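2-oxoglutarate dehydrogenase E3 component (Thermus thermophilus, PDB 2YQU) probably oxidises dihydrolipoyl groups of 2-oxo acid dehydrogenase complexes with NAD(+), passing electrons through a redox-active disulfide and a bound FAD. Local coordinates at residues A[307-312]-A[334-339]; A[330-335]-A[417-422]; A[344-349]-A[401-406]. All coordinates share one frame; numbering follows the deposited sequence.

Overall arrangement
The chain first lays residues 307-312 beside the flavin, runs along helix 310-326 and returns at 334-339 to close contact 1. Contact 2 has already begun at 330-335, sharing Q334 and A335 with contact 1, and closes much later at 417-422, so the two loops cross. Contact 3 opens after contact 1 has closed and itself closes within the span of contact 2, pairing strand 345-350 with strand 397-404. S338 and A348 join contacts 1 and 3 across neighbouring strands, while L418 touches V349 between contacts 2 and 3. Together the contacts tie the FAD site to the sheet of the dimerisation domain and the end of helix 407-419, and all three touch the second subunit.

Contact 1: residues A[307-312]-A[334-339]; sequences PMLAHK and QAIPSV. With FAD (flavin-adenine dinucleotide), chain D.
At the flavin pocket of this pyridine nucleotide-disulfide oxidoreductase of class I, H311 reaches from the first turn of helix 310-326 to P337, beside strand 338-340 of the dimerisation domain. Its NE2 donates to P337 O over 2.6 Å, with an N-H...O angle of 145°. The acceptor lies at the ring edge, near the imidazole plane, and NE2 lies in the plane of the P337 carbonyl. CG of H311 sits between the backbone N and the carbonyl carbon (chi1 53°), a crowded position that turns the ring toward I336, whose CG2 meets CD2 of H311 at 3.5 Å along the ring edge. One ring face carries CB of L309, 4.1 Å above the plane and offset toward the rim. Farther out, CD1 of L309 touches I336 CG2 at 4.0 Å and rests against P337 O at 3.6 Å. A phenylalanine in place of H311 would have no ring N-H and would probably leave the carbonyl of buried P337 without this donor. K312 gives only its aliphatic part, CG lying 4.2 Å from I336 CD1; its NZ turns away to E316 and to the carbonyls of R305 and G301. H432 and A433 of the second subunit pack on H311 and P337. L309 is the N-cap of helix 310-326, whose amino end would probably favour negative charge on the nearby pyrimidine of a reduced flavin: A310 N donates to FAD O2 at 2.9 Å, N-H...O angle 152°.

Contact 2: residues A[330-335]-A[417-422]; sequences HVDYQA and ALFFKA
D332 and F419 each hold CG anti to the backbone N (chi1 -173° and -170°), and these two torsions bring the carboxylate and the phenyl ring together across the contact. The side chains cross obliquely, with carboxylate and ring planes 34° apart. CB of D332 lies 4.0 Å from F419 CD1, and OD2 stands 3.8 Å from the same ring carbon. A335 fits in beside them: its CB approaches the F419 ring at the edge, near the ring plane, and meets F419 CB at 3.9 Å. L418 packs on A335 and also reaches the backbone, CD1 resting 3.7 Å from Q334 O. No direct hydrogen bond joins the segments; two waters do that work, both donating to OD2 of D332. One also donates to F419 O at 2.6 Å and accepts from K421 NZ at 3.1 Å, so the lysine and the aspartate, not in direct contact, are linked through solvent. The other water donates to L418 O at 2.8 Å. That carbonyl is thus gripped twice, because K421 N also donates to it. OD1 of D332 turns back to its own loop and takes a weak bond from Q334 N; with the two waters on OD2 this probably limits the rotation of the carboxylate. A335 N donates to the D332 carbonyl in the short 3-10 turn. At the same helix end, the F420 ring meets F420 of the second subunit, and F419 packs on D426 of that subunit. The helix end itself is a Schellman motif: K421 takes positive phi, and A422 N returns to A417 O at 2.9 Å. The arrangement is therefore a Schellman-capped carboxyl end of helix 407-419, water-bridged to the loop between helix 310-326 and strand 338-340.

Contact 3: residues A[344-349]-A[401-406]; sequences PEIAAV and HGIGAR
Backbone bonds pair E345 with G404 and A347 with G402 as antiparallel hydrogen-bonded pairs. G404 N donates to E345 O at 2.9 Å, whereas the return bond from E345 N to G404 O is bent and weak. A347 N to G402 O (3.0 Å) and G402 N to A347 O (3.1 Å) complete the ladder. Between them, CA of I403 makes a C-H...O contact with E345 O at 3.3 Å. Apolar contacts gather on the face of I346 and I403: I403, its CG1 anti to the backbone N (chi1 177°), sets that carbon 3.8 Å from P344 CG and 4.0 Å from I346 CG1. P344 and I346 also touch helix 208-221. P344, after a cis peptide bond, presses CB tightly on G404 CA at 3.4 Å. Among polar groups, H401 ND1 shares a water with A347 O, while its NE2 bonds Y351 O. Both partners of the hydrogen-bonded pairs on strand 397-404 are glycines; at the backbone angles of G404 a CB would probably be jammed against the carbonyl O of I403. The chemistry implies two inner strands joined by backbone bonds, with apolar packing on the I346 and I403 face and E345 OE2 salt-bridged to R375 of the second subunit.

Contact 1: residues A[307-312]-A[334-339]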
loop_
_atom_site.group_PDB
_atom_site.type_symbol
_atom_site.label_atom_id
_atom_site.label_comp_id
_atom_site.label_asym_id
_atom_site.label_seq_id
_atom_site.Cartn_x
_atom_site.Cartn_y
_atom_site.Cartn_z
ATOM N N PRO A 307 -14.066 -10.578 -15.576
ATOM C CA PRO A 307 -13.081 -11.161 -14.657
ATOM C C PRO A 307 -13.742 -11.787 -13.430
ATOM O O PRO A 307 -14.597 -11.164 -12.800
ATOM C CB PRO A 307 -12.204 -9.960 -14.263
ATOM C CG PRO A 307 -12.423 -8.950 -15.317
ATOM C CD PRO A 307 -13.825 -9.143 -15.803
ATOM N N MET A 308 -13.330 -13.005 -13.097
ATOM C CA MET A 308 -13.927 -13.740 -12.001
ATOM C C MET A 308 -13.230 -13.337 -10.713
ATOM O O MET A 308 -12.371 -14.066 -10.201
ATOM C CB MET A 308 -13.842 -15.243 -12.249
ATOM C CG MET A 308 -14.812 -15.730 -13.287
ATOM S SD MET A 308 -14.775 -17.525 -13.432
ATOM C CE MET A 308 -14.922 -17.644 -15.127
ATOM N N LEU A 309 -13.620 -12.166 -10.213
ATOM C CA LEU A 309 -13.050 -11.560 -9.019
ATOM C C LEU A 309 -14.143 -11.146 -8.039
ATOM O O LEU A 309 -15.253 -10.768 -8.433
ATOM C CB LEU A 309 -12.210 -10.336 -9.389
ATOM C CG LEU A 309 -11.270 -10.499 -10.579
ATOM C CD1 LEU A 309 -10.681 -9.154 -10.967
ATOM C CD2 LEU A 309 -10.160 -11.486 -10.262
ATOM N N ALA A 310 -13.815 -11.211 -6.756
ATOM C CA ALA A 310 -14.766 -10.925 -5.698
ATOM C C ALA A 310 -15.276 -9.494 -5.785
ATOM O O ALA A 310 -16.467 -9.255 -5.741
ATOM C CB ALA A 310 -14.155 -11.184 -4.348
ATOM N N HIS A 311 -14.368 -8.545 -5.933
ATOM C CA HIS A 311 -14.765 -7.139 -6.024
ATOM C C HIS A 311 -15.444 -6.768 -7.346
ATOM O O HIS A 311 -16.158 -5.757 -7.401
ATOM C CB HIS A 311 -13.577 -6.225 -5.746
ATOM C CG HIS A 311 -12.372 -6.506 -6.586
ATOM N ND1 HIS A 311 -11.342 -7.317 -6.163
ATOM C CD2 HIS A 311 -12.016 -6.061 -7.812
ATOM C CE1 HIS A 311 -10.398 -7.350 -7.089
ATOM N NE2 HIS A 311 -10.786 -6.601 -8.103
ATOM N N LYS A 312 -15.223 -7.564 -8.396
ATOM C CA LYS A 312 -15.958 -7.426 -9.644
ATOM C C LYS A 312 -17.393 -7.817 -9.345
ATOM O O LYS A 312 -18.314 -7.102 -9.698
ATOM C CB LYS A 312 -15.387 -8.339 -10.739
ATOM C CG LYS A 312 -16.072 -8.225 -12.079
ATOM C CD LYS A 312 -17.220 -9.189 -12.220
ATOM C CE LYS A 312 -17.410 -9.621 -13.666
ATOM N NZ LYS A 312 -18.594 -10.523 -13.789
ATOM N N GLN A 334 -12.689 -0.901 -16.317
ATOM C CA GLN A 334 -11.293 -0.469 -16.515
ATOM C C GLN A 334 -10.565 -0.052 -15.232
ATOM O O GLN A 334 -9.337 0.124 -15.236
ATOM C CB GLN A 334 -11.250 0.696 -17.505
ATOM C CG GLN A 334 -11.788 0.345 -18.866
ATOM C CD GLN A 334 -11.162 -0.912 -19.408
ATOM O OE1 GLN A 334 -9.957 -0.941 -19.676
ATOM N NE2 GLN A 334 -11.962 -1.967 -19.543
ATOM N N ALA A 335 -11.309 0.118 -14.145
ATOM C CA ALA A 335 -10.726 0.511 -12.865
ATOM C C ALA A 335 -10.663 -0.644 -11.868
ATOM O O ALA A 335 -10.342 -0.431 -10.705
ATOM C CB ALA A 335 -11.505 1.677 -12.279
ATOM N N ILE A 336 -10.995 -1.858 -12.321
ATOM C CA ILE A 336 -10.996 -3.038 -11.459
ATOM C C ILE A 336 -9.632 -3.717 -11.510
ATOM O O ILE A 336 -9.259 -4.267 -12.553
ATOM C CB ILE A 336 -12.097 -4.035 -11.909
ATOM C CG1 ILE A 336 -13.472 -3.435 -11.623
ATOM C CG2 ILE A 336 -11.930 -5.383 -11.207
ATOM C CD1 ILE A 336 -14.651 -4.311 -12.096
ATOM N N PRO A 337 -8.892 -3.703 -10.401
ATOM C CA PRO A 337 -7.591 -4.380 -10.362
ATOM C C PRO A 337 -7.710 -5.889 -10.254
ATOM O O PRO A 337 -8.674 -6.410 -9.682
ATOM C CB PRO A 337 -6.954 -3.832 -9.091
ATOM C CG PRO A 337 -8.088 -3.511 -8.219
ATOM C CD PRO A 337 -9.195 -3.053 -9.114
ATOM N N SER A 338 -6.731 -6.576 -10.824
ATOM C CA SER A 338 -6.577 -8.009 -10.650
ATOM C C SER A 338 -5.200 -8.221 -10.035
ATOM O O SER A 338 -4.200 -7.732 -10.562
ATOM C CB SER A 338 -6.712 -8.729 -11.988
ATOM O OG SER A 338 -6.519 -10.123 -11.825
ATOM N N VAL A 339 -5.155 -8.929 -8.914
ATOM C CA VAL A 339 -3.938 -9.048 -8.111
ATOM C C VAL A 339 -3.649 -10.504 -7.765
ATOM O O VAL A 339 -4.564 -11.286 -7.542
ATOM C CB VAL A 339 -4.058 -8.233 -6.795
ATOM C CG1 VAL A 339 -2.729 -8.195 -6.040
ATOM C CG2 VAL A 339 -4.554 -6.828 -7.090
HETATM P PA FAD D . -19.605 -17.015 -5.096
HETATM O O1A FAD D . -19.115 -18.308 -5.632
HETATM O O2A FAD D . -18.615 -16.342 -4.136
HETATM O O5B FAD D . -21.028 -17.248 -4.401
HETATM C C5B FAD D . -21.992 -18.049 -5.038
HETATM C C4B FAD D . -22.834 -18.682 -3.951
HETATM O O4B FAD D . -24.032 -19.146 -4.538
HETATM C C3B FAD D . -22.160 -19.891 -3.306
HETATM O O3B FAD D . -22.038 -19.694 -1.915
HETATM C C2B FAD D . -23.086 -21.053 -3.612
HETATM O O2B FAD D . -23.199 -21.940 -2.522
HETATM C C1B FAD D . -24.402 -20.357 -3.917
HETATM N N9A FAD D . -25.321 -21.030 -4.840
HETATM C C8A FAD D . -25.081 -21.463 -6.118
HETATM N N7A FAD D . -26.221 -21.967 -6.626
HETATM C C5A FAD D . -27.189 -21.861 -5.687
HETATM C C6A FAD D . -28.535 -22.218 -5.667
HETATM N N6A FAD D . -29.178 -22.649 -6.749
HETATM N N1A FAD D . -29.249 -21.956 -4.526
HETATM C C2A FAD D . -28.692 -21.363 -3.420
HETATM N N3A FAD D . -27.361 -21.004 -3.452
HETATM C C4A FAD D . -26.636 -21.265 -4.565
HETATM N N1 FAD D . -11.131 -13.303 -5.980
HETATM C C2 FAD D . -10.553 -12.086 -5.689
HETATM O O2 FAD D . -11.042 -11.031 -6.106
HETATM N N3 FAD D . -9.415 -12.042 -4.924
HETATM C C4 FAD D . -8.839 -13.201 -4.454
HETATM O O4 FAD D . -7.955 -13.084 -3.622
HETATM C C4X FAD D . -9.412 -14.441 -4.733
HETATM N N5 FAD D . -8.841 -15.612 -4.261
HETATM C C5X FAD D . -9.445 -16.832 -4.559
HETATM C C6 FAD D . -8.865 -18.011 -4.084
HETATM C C7 FAD D . -9.457 -19.249 -4.374
HETATM C C7M FAD D . -8.862 -20.488 -3.758
HETATM C C8 FAD D . -10.623 -19.303 -5.130
HETATM C C8M FAD D . -11.452 -20.560 -5.192
HETATM C C9 FAD D . -11.198 -18.123 -5.607
HETATM C C9A FAD D . -10.608 -16.883 -5.332
HETATM N N10 FAD D . -11.169 -15.699 -5.816
HETATM C C10 FAD D . -10.569 -14.487 -5.508
HETATM C "C1'" FAD D . -12.348 -15.686 -6.754
HETATM C "C2'" FAD D . -13.606 -15.378 -5.936
HETATM O "O2'" FAD D . -13.794 -16.354 -4.923
HETATM C "C3'" FAD D . -14.848 -15.245 -6.811
HETATM O "O3'" FAD D . -14.592 -14.336 -7.864
HETATM C "C4'" FAD D . -16.031 -14.721 -6.005
HETATM O "O4'" FAD D . -16.315 -15.584 -4.931
HETATM C "C5'" FAD D . -17.257 -14.532 -6.905
HETATM O "O5'" FAD D . -18.366 -14.123 -6.137
HETATM P P FAD D . -19.859 -14.524 -6.579
HETATM O O1P FAD D . -20.831 -13.868 -5.653
HETATM O O2P FAD D . -20.081 -14.277 -8.060
HETATM O O3P FAD D . -19.973 -16.122 -6.386
#

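Contact 2: residues A[330-335]-A[417-422]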
loop_
_atom_site.group_PDB
_atom_site.type_symbol
_atom_site.label_atom_id
_atom_site.label_comp_id
_atom_site.label_asym_id
_atom_site.label_seq_id
_atom_site.Cartn_x
_atom_site.Cartn_y
_atom_site.Cartn_z
ATOM N N HIS A 330 -23.866 1.389 -13.211
ATOM C CA HIS A 330 -22.678 1.298 -14.052
ATOM C C HIS A 330 -21.490 0.772 -13.256
ATOM O O HIS A 330 -21.297 1.124 -12.095
ATOM C CB HIS A 330 -22.377 2.678 -14.664
ATOM C CG HIS A 330 -21.002 2.817 -15.242
ATOM N ND1 HIS A 330 -20.734 2.622 -16.579
ATOM C CD2 HIS A 330 -19.825 3.160 -14.668
ATOM C CE1 HIS A 330 -19.449 2.832 -16.803
ATOM N NE2 HIS A 330 -18.874 3.159 -15.660
ATOM N N VAL A 331 -20.725 -0.111 -13.886
ATOM C CA VAL A 331 -19.468 -0.581 -13.345
ATOM C C VAL A 331 -18.356 -0.107 -14.263
ATOM O O VAL A 331 -18.448 -0.237 -15.482
ATOM C CB VAL A 331 -19.415 -2.115 -13.278
ATOM C CG1 VAL A 331 -18.047 -2.579 -12.762
ATOM C CG2 VAL A 331 -20.546 -2.640 -12.391
ATOM N N ASP A 332 -17.309 0.448 -13.673
ATOM C CA ASP A 332 -16.143 0.829 -14.441
ATOM C C ASP A 332 -15.193 -0.349 -14.466
ATOM O O ASP A 332 -14.364 -0.490 -13.574
ATOM C CB ASP A 332 -15.460 2.046 -13.831
ATOM C CG ASP A 332 -14.345 2.565 -14.699
ATOM O OD1 ASP A 332 -14.028 1.910 -15.722
ATOM O OD2 ASP A 332 -13.737 3.622 -14.444
ATOM N N TYR A 333 -15.318 -1.192 -15.488
ATOM C CA TYR A 333 -14.478 -2.396 -15.600
ATOM C C TYR A 333 -12.991 -2.065 -15.755
ATOM O O TYR A 333 -12.138 -2.845 -15.338
ATOM C CB TYR A 333 -14.976 -3.299 -16.737
ATOM C CG TYR A 333 -16.327 -3.888 -16.406
ATOM C CD1 TYR A 333 -16.438 -4.938 -15.501
ATOM C CD2 TYR A 333 -17.489 -3.360 -16.947
ATOM C CE1 TYR A 333 -17.677 -5.456 -15.158
ATOM C CE2 TYR A 333 -18.740 -3.884 -16.609
ATOM C CZ TYR A 333 -18.817 -4.924 -15.713
ATOM O OH TYR A 333 -20.047 -5.451 -15.369
ATOM N N GLN A 334 -12.689 -0.901 -16.317
ATOM C CA GLN A 334 -11.293 -0.469 -16.515
ATOM C C GLN A 334 -10.565 -0.052 -15.232
ATOM O O GLN A 334 -9.337 0.124 -15.236
ATOM C CB GLN A 334 -11.250 0.696 -17.505
ATOM C CG GLN A 334 -11.788 0.345 -18.866
ATOM C CD GLN A 334 -11.162 -0.912 -19.408
ATOM O OE1 GLN A 334 -9.957 -0.941 -19.676
ATOM N NE2 GLN A 334 -11.962 -1.967 -19.543
ATOM N N ALA A 335 -11.309 0.118 -14.145
ATOM C CA ALA A 335 -10.726 0.511 -12.865
ATOM C C ALA A 335 -10.663 -0.644 -11.868
ATOM O O ALA A 335 -10.342 -0.431 -10.705
ATOM C CB ALA A 335 -11.505 1.677 -12.279
ATOM N N ALA A 417 -6.907 6.266 -9.871
ATOM C CA ALA A 417 -6.582 7.187 -10.951
ATOM C C ALA A 417 -7.381 6.856 -12.222
ATOM O O ALA A 417 -7.931 7.758 -12.866
ATOM C CB ALA A 417 -5.090 7.195 -11.215
ATOM N N LEU A 418 -7.487 5.570 -12.547
ATOM C CA LEU A 418 -8.287 5.115 -13.694
ATOM C C LEU A 418 -9.772 5.440 -13.529
ATOM O O LEU A 418 -10.421 5.882 -14.485
ATOM C CB LEU A 418 -8.097 3.613 -13.915
ATOM C CG LEU A 418 -6.881 3.343 -14.803
ATOM C CD1 LEU A 418 -6.245 2.003 -14.514
ATOM C CD2 LEU A 418 -7.280 3.435 -16.269
ATOM N N PHE A 419 -10.291 5.235 -12.320
ATOM C CA PHE A 419 -11.677 5.574 -11.977
ATOM C C PHE A 419 -11.927 7.068 -12.158
ATOM O O PHE A 419 -12.994 7.462 -12.604
ATOM C CB PHE A 419 -11.998 5.162 -10.530
ATOM C CG PHE A 419 -13.453 5.263 -10.172
ATOM C CD1 PHE A 419 -14.388 4.444 -10.787
ATOM C CD2 PHE A 419 -13.888 6.165 -9.204
ATOM C CE1 PHE A 419 -15.728 4.520 -10.448
ATOM C CE2 PHE A 419 -15.236 6.244 -8.866
ATOM C CZ PHE A 419 -16.151 5.424 -9.497
ATOM N N PHE A 420 -10.914 7.882 -11.850
ATOM C CA PHE A 420 -10.991 9.341 -11.999
ATOM C C PHE A 420 -10.661 9.805 -13.421
ATOM O O PHE A 420 -10.624 11.010 -13.672
ATOM C CB PHE A 420 -10.012 10.032 -11.035
ATOM C CG PHE A 420 -10.438 10.026 -9.584
ATOM C CD1 PHE A 420 -11.673 9.529 -9.185
ATOM C CD2 PHE A 420 -9.588 10.531 -8.615
ATOM C CE1 PHE A 420 -12.043 9.539 -7.863
ATOM C CE2 PHE A 420 -9.959 10.532 -7.286
ATOM C CZ PHE A 420 -11.188 10.034 -6.912
ATOM N N LYS A 421 -10.406 8.864 -14.334
ATOM C CA LYS A 421 -10.072 9.169 -15.733
ATOM C C LYS A 421 -8.852 10.086 -15.804
ATOM O O LYS A 421 -8.775 11.000 -16.633
ATOM C CB LYS A 421 -11.278 9.774 -16.467
ATOM C CG LYS A 421 -12.536 8.904 -16.360
ATOM C CD LYS A 421 -13.624 9.329 -17.340
ATOM C CE LYS A 421 -14.654 8.222 -17.560
ATOM N NZ LYS A 421 -15.374 7.847 -16.317
ATOM N N ALA A 422 -7.894 9.791 -14.932
ATOM C CA ALA A 422 -6.702 10.615 -14.739
ATOM C C ALA A 422 -5.780 10.524 -15.924
ATOM O O ALA A 422 -5.733 9.506 -16.608
ATOM C CB ALA A 422 -5.949 10.164 -13.500
HETATM O O HOH W 1 -14.651 5.963 -13.967
HETATM O O HOH W 2 -12.011 4.245 -16.186
#

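Contact 3: residues A[344-349]-A[401-406]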
loop_
_atom_site.group_PDB
_atom_site.type_symbol
_atom_site.label_atom_id
_atom_site.label_comp_id
_atom_site.label_asym_id
_atom_site.label_seq_id
_atom_site.Cartn_x
_atom_site.Cartn_y
_atom_site.Cartn_z
ATOM N N PRO A 344 6.869 -11.668 -4.749
ATOM C CA PRO A 344 6.220 -10.361 -4.913
ATOM C C PRO A 344 4.757 -10.476 -5.330
ATOM O O PRO A 344 4.358 -11.510 -5.855
ATOM C CB PRO A 344 7.026 -9.736 -6.052
ATOM C CG PRO A 344 7.501 -10.895 -6.851
ATOM C CD PRO A 344 7.817 -11.946 -5.837
ATOM N N GLU A 345 3.973 -9.425 -5.101
ATOM C CA GLU A 345 2.638 -9.348 -5.682
ATOM C C GLU A 345 2.745 -9.061 -7.179
ATOM O O GLU A 345 3.759 -8.578 -7.672
ATOM C CB GLU A 345 1.760 -8.310 -4.959
ATOM C CG GLU A 345 1.514 -8.691 -3.506
ATOM C CD GLU A 345 0.513 -7.836 -2.748
ATOM O OE1 GLU A 345 0.026 -6.795 -3.244
ATOM O OE2 GLU A 345 0.201 -8.228 -1.610
ATOM N N ILE A 346 1.686 -9.408 -7.896
ATOM C CA ILE A 346 1.604 -9.247 -9.337
ATOM C C ILE A 346 0.248 -8.608 -9.579
ATOM O O ILE A 346 -0.749 -9.051 -9.006
ATOM C CB ILE A 346 1.709 -10.632 -10.017
ATOM C CG1 ILE A 346 2.950 -11.394 -9.509
ATOM C CG2 ILE A 346 1.738 -10.499 -11.511
ATOM C CD1 ILE A 346 2.980 -12.844 -9.868
ATOM N N ALA A 347 0.176 -7.575 -10.401
ATOM C CA ALA A 347 -1.114 -6.908 -10.606
ATOM C C ALA A 347 -1.313 -6.257 -11.972
ATOM O O ALA A 347 -0.364 -5.938 -12.678
ATOM C CB ALA A 347 -1.359 -5.899 -9.502
ATOM N N ALA A 348 -2.582 -6.067 -12.312
ATOM C CA ALA A 348 -2.999 -5.409 -13.539
ATOM C C ALA A 348 -4.269 -4.617 -13.293
ATOM O O ALA A 348 -5.162 -5.052 -12.584
ATOM C CB ALA A 348 -3.246 -6.421 -14.629
ATOM N N VAL A 349 -4.342 -3.447 -13.894
ATOM C CA VAL A 349 -5.572 -2.682 -13.920
ATOM C C VAL A 349 -5.678 -1.982 -15.274
ATOM O O VAL A 349 -4.671 -1.560 -15.858
ATOM C CB VAL A 349 -5.687 -1.698 -12.716
ATOM C CG1 VAL A 349 -4.623 -0.640 -12.767
ATOM C CG2 VAL A 349 -7.073 -1.071 -12.654
ATOM N N HIS A 401 0.341 -1.695 -14.543
ATOM C CA HIS A 401 0.721 -3.084 -14.367
ATOM C C HIS A 401 2.030 -3.165 -13.601
ATOM O O HIS A 401 2.907 -2.321 -13.759
ATOM C CB HIS A 401 0.914 -3.758 -15.723
ATOM C CG HIS A 401 -0.232 -3.586 -16.673
ATOM N ND1 HIS A 401 -0.713 -4.627 -17.426
ATOM C CD2 HIS A 401 -0.957 -2.501 -17.035
ATOM C CE1 HIS A 401 -1.697 -4.197 -18.194
ATOM N NE2 HIS A 401 -1.879 -2.913 -17.962
ATOM N N GLY A 402 2.182 -4.188 -12.781
ATOM C CA GLY A 402 3.402 -4.297 -12.027
ATOM C C GLY A 402 3.642 -5.637 -11.408
ATOM O O GLY A 402 2.771 -6.503 -11.370
ATOM N N ILE A 403 4.868 -5.792 -10.945
ATOM C CA ILE A 403 5.270 -6.917 -10.129
ATOM C C ILE A 403 6.291 -6.421 -9.114
ATOM O O ILE A 403 7.218 -5.686 -9.464
ATOM C CB ILE A 403 5.832 -8.065 -10.994
ATOM C CG1 ILE A 403 6.310 -9.216 -10.104
ATOM C CG2 ILE A 403 6.946 -7.574 -11.932
ATOM C CD1 ILE A 403 6.660 -10.471 -10.878
ATOM N N GLY A 404 6.103 -6.810 -7.861
ATOM C CA GLY A 404 6.990 -6.396 -6.789
ATOM C C GLY A 404 6.328 -6.478 -5.436
ATOM O O GLY A 404 5.136 -6.753 -5.323
ATOM N N ALA A 405 7.128 -6.262 -4.407
ATOM C CA ALA A 405 6.664 -6.252 -3.031
ATOM C C ALA A 405 5.476 -5.307 -2.902
ATOM O O ALA A 405 5.550 -4.166 -3.300
ATOM C CB ALA A 405 7.799 -5.817 -2.115
ATOM N N ARG A 406 4.354 -5.828 -2.420
ATOM C CA ARG A 406 3.161 -5.030 -2.141
ATOM C C ARG A 406 2.606 -4.247 -3.341
ATOM O O ARG A 406 1.913 -3.259 -3.163
ATOM C CB ARG A 406 3.438 -4.109 -0.950
ATOM C CG ARG A 406 3.785 -4.920 0.296
ATOM C CD ARG A 406 4.640 -4.229 1.290
ATOM N NE ARG A 406 5.041 -5.166 2.334
ATOM C CZ ARG A 406 5.745 -4.836 3.403
ATOM N NH1 ARG A 406 6.139 -3.584 3.589
ATOM N NH2 ARG A 406 6.061 -5.764 4.299
HETATM O O HOH W 3 -0.247 -6.911 -15.479
#